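Local coordinates for HTH cro/C1-type domain-containing protein (Pseudomonas aeruginosa, PDB 6LB3) that binds its operator DNA as the antitoxin and transcription regulator of a toxin-antitoxin system, through a helix-turn-helix domain, at residues 9-14 against 72-77. Numbering follows the deposited sequence.
Sequences IHPGEI and NLQSEY
Pro11 and Leu73 bring their CA atoms to 5.6 Å, and so do Ile9 and Tyr77, so the extended lead-in and first turn of helix 11-20 lie close against one side of helix 67-82. No hydrogen bond joins the two segments; they meet mainly through apolar and aromatic surface. His10 is the N-cap of helix 11-20, and its ring nitrogen ND1 accepts from Gly12 N at 2.8 Å. That N-H arrives almost in the ring plane, which fixes the rotation of the imidazole and sets CD2 against Tyr77. His10 CD2 lies over a face of the Tyr77 ring, 3.6 Å from Tyr77 CE2, with the ring planes inclined obliquely, at 59°. The CA of His10 also sits over a face of the phenol ring, 4.0 Å from its centroid, a CH-pi contact. With CG anti to the backbone N (chi1 177°), the Tyr77 ring is carried toward His10, and its breadth suits a place where it covers the extended Ile9-His10 backbone as well as a side chain. Pro11, at the first turn, where no N-H is needed, turns its compact ring toward Leu73, Gln74 and Tyr77; Pro11 CD lies 4.0 Å from Tyr77 CB. Gln74 bends at chi2 (63°) and brings OE1 to 3.5 Å from Pro11 CG, while that same oxygen accepts a hydrogen bond from Ile51 N. One turn further on, the branched Ile14 meets Leu73 methyl to methyl, Ile14 CD1 to Leu73 CD2 at 3.5 Å. Helix 67-82 is thereby joined to the start of helix 11-20, with Glu47 and Ile51 packing on His10 and Pro11. Beyond this contact, Glu76 OE1 is hydrogen-bonded to Gln68 NE2 of the second subunit, and Asn72 and Ser75 pack on Asn72 and Met71 of that subunit.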
# COMPACT_ATOMS: atom_id res chain seq x y z
N ILE H 9 -16.83 0.75 26.18
CA ILE H 9 -18.24 0.49 25.92
C ILE H 9 -18.36 0.16 24.44
O ILE H 9 -18.25 1.05 23.58
CB ILE H 9 -19.14 1.67 26.29
CG1 ILE H 9 -18.81 2.21 27.69
CG2 ILE H 9 -20.60 1.22 26.19
CD1 ILE H 9 -19.32 1.35 28.83
N HIS H 10 -18.61 -1.11 24.13
CA HIS H 10 -18.77 -1.51 22.74
C HIS H 10 -19.97 -0.79 22.15
O HIS H 10 -21.00 -0.65 22.82
CB HIS H 10 -18.96 -3.02 22.62
CG HIS H 10 -18.78 -3.52 21.22
ND1 HIS H 10 -19.75 -3.37 20.24
CD2 HIS H 10 -17.75 -4.17 20.63
CE1 HIS H 10 -19.32 -3.91 19.12
NE2 HIS H 10 -18.11 -4.40 19.33
N PRO H 11 -19.88 -0.32 20.91
CA PRO H 11 -21.04 0.35 20.30
C PRO H 11 -22.27 -0.54 20.24
O PRO H 11 -23.37 -0.03 20.01
CB PRO H 11 -20.54 0.71 18.89
CG PRO H 11 -19.06 0.78 19.03
CD PRO H 11 -18.71 -0.29 20.02
N GLY H 12 -22.11 -1.85 20.46
CA GLY H 12 -23.25 -2.74 20.48
C GLY H 12 -24.14 -2.55 21.69
O GLY H 12 -25.37 -2.63 21.59
N GLU H 13 -23.53 -2.31 22.87
CA GLU H 13 -24.29 -2.02 24.08
C GLU H 13 -25.20 -0.83 23.85
O GLU H 13 -26.39 -0.86 24.19
CB GLU H 13 -23.36 -1.75 25.26
CG GLU H 13 -23.28 -2.90 26.25
CD GLU H 13 -22.65 -2.51 27.59
OE1 GLU H 13 -21.84 -3.31 28.12
OE2 GLU H 13 -22.99 -1.43 28.13
N ILE H 14 -24.66 0.23 23.26
CA ILE H 14 -25.47 1.42 23.02
C ILE H 14 -26.48 1.18 21.91
O ILE H 14 -27.52 1.84 21.85
CB ILE H 14 -24.53 2.61 22.77
CG1 ILE H 14 -23.94 3.03 24.10
CG2 ILE H 14 -25.25 3.79 22.18
CD1 ILE H 14 -22.48 3.33 24.04
N ASN H 72 -17.59 7.93 16.61
CA ASN H 72 -17.03 8.33 17.89
C ASN H 72 -17.21 7.24 18.93
O ASN H 72 -16.31 6.96 19.72
CB ASN H 72 -17.65 9.64 18.35
CG ASN H 72 -17.36 10.77 17.39
OD1 ASN H 72 -16.45 10.67 16.57
ND2 ASN H 72 -18.13 11.84 17.47
N LEU H 73 -18.37 6.59 18.92
CA LEU H 73 -18.59 5.41 19.75
C LEU H 73 -17.54 4.34 19.48
O LEU H 73 -16.96 3.77 20.41
CB LEU H 73 -19.98 4.84 19.50
CG LEU H 73 -21.06 5.57 20.25
CD1 LEU H 73 -22.41 5.04 19.85
CD2 LEU H 73 -20.77 5.33 21.70
N GLN H 74 -17.30 4.06 18.21
CA GLN H 74 -16.30 3.05 17.85
C GLN H 74 -14.90 3.48 18.27
O GLN H 74 -14.13 2.68 18.80
CB GLN H 74 -16.33 2.78 16.35
CG GLN H 74 -15.38 1.68 15.98
CD GLN H 74 -15.78 0.37 16.63
OE1 GLN H 74 -16.90 -0.12 16.44
NE2 GLN H 74 -14.86 -0.21 17.39
N SER H 75 -14.54 4.74 18.02
CA SER H 75 -13.16 5.11 18.29
C SER H 75 -12.89 5.16 19.79
O SER H 75 -11.77 4.84 20.22
CB SER H 75 -12.77 6.42 17.60
OG SER H 75 -13.83 7.35 17.53
N GLU H 76 -13.89 5.49 20.61
CA GLU H 76 -13.63 5.46 22.04
C GLU H 76 -13.53 4.03 22.54
O GLU H 76 -12.70 3.73 23.41
CB GLU H 76 -14.69 6.27 22.79
CG GLU H 76 -14.86 7.64 22.16
CD GLU H 76 -13.96 8.68 22.80
OE1 GLU H 76 -12.91 8.29 23.36
OE2 GLU H 76 -14.26 9.89 22.66
N TYR H 77 -14.31 3.12 21.96
CA TYR H 77 -14.15 1.72 22.30
C TYR H 77 -12.78 1.20 21.88
O TYR H 77 -12.12 0.49 22.65
CB TYR H 77 -15.26 0.86 21.66
CG TYR H 77 -15.04 -0.61 21.95
CD1 TYR H 77 -15.13 -1.09 23.26
CD2 TYR H 77 -14.70 -1.50 20.95
CE1 TYR H 77 -14.92 -2.43 23.54
CE2 TYR H 77 -14.48 -2.85 21.22
CZ TYR H 77 -14.60 -3.31 22.53
OH TYR H 77 -14.39 -4.64 22.81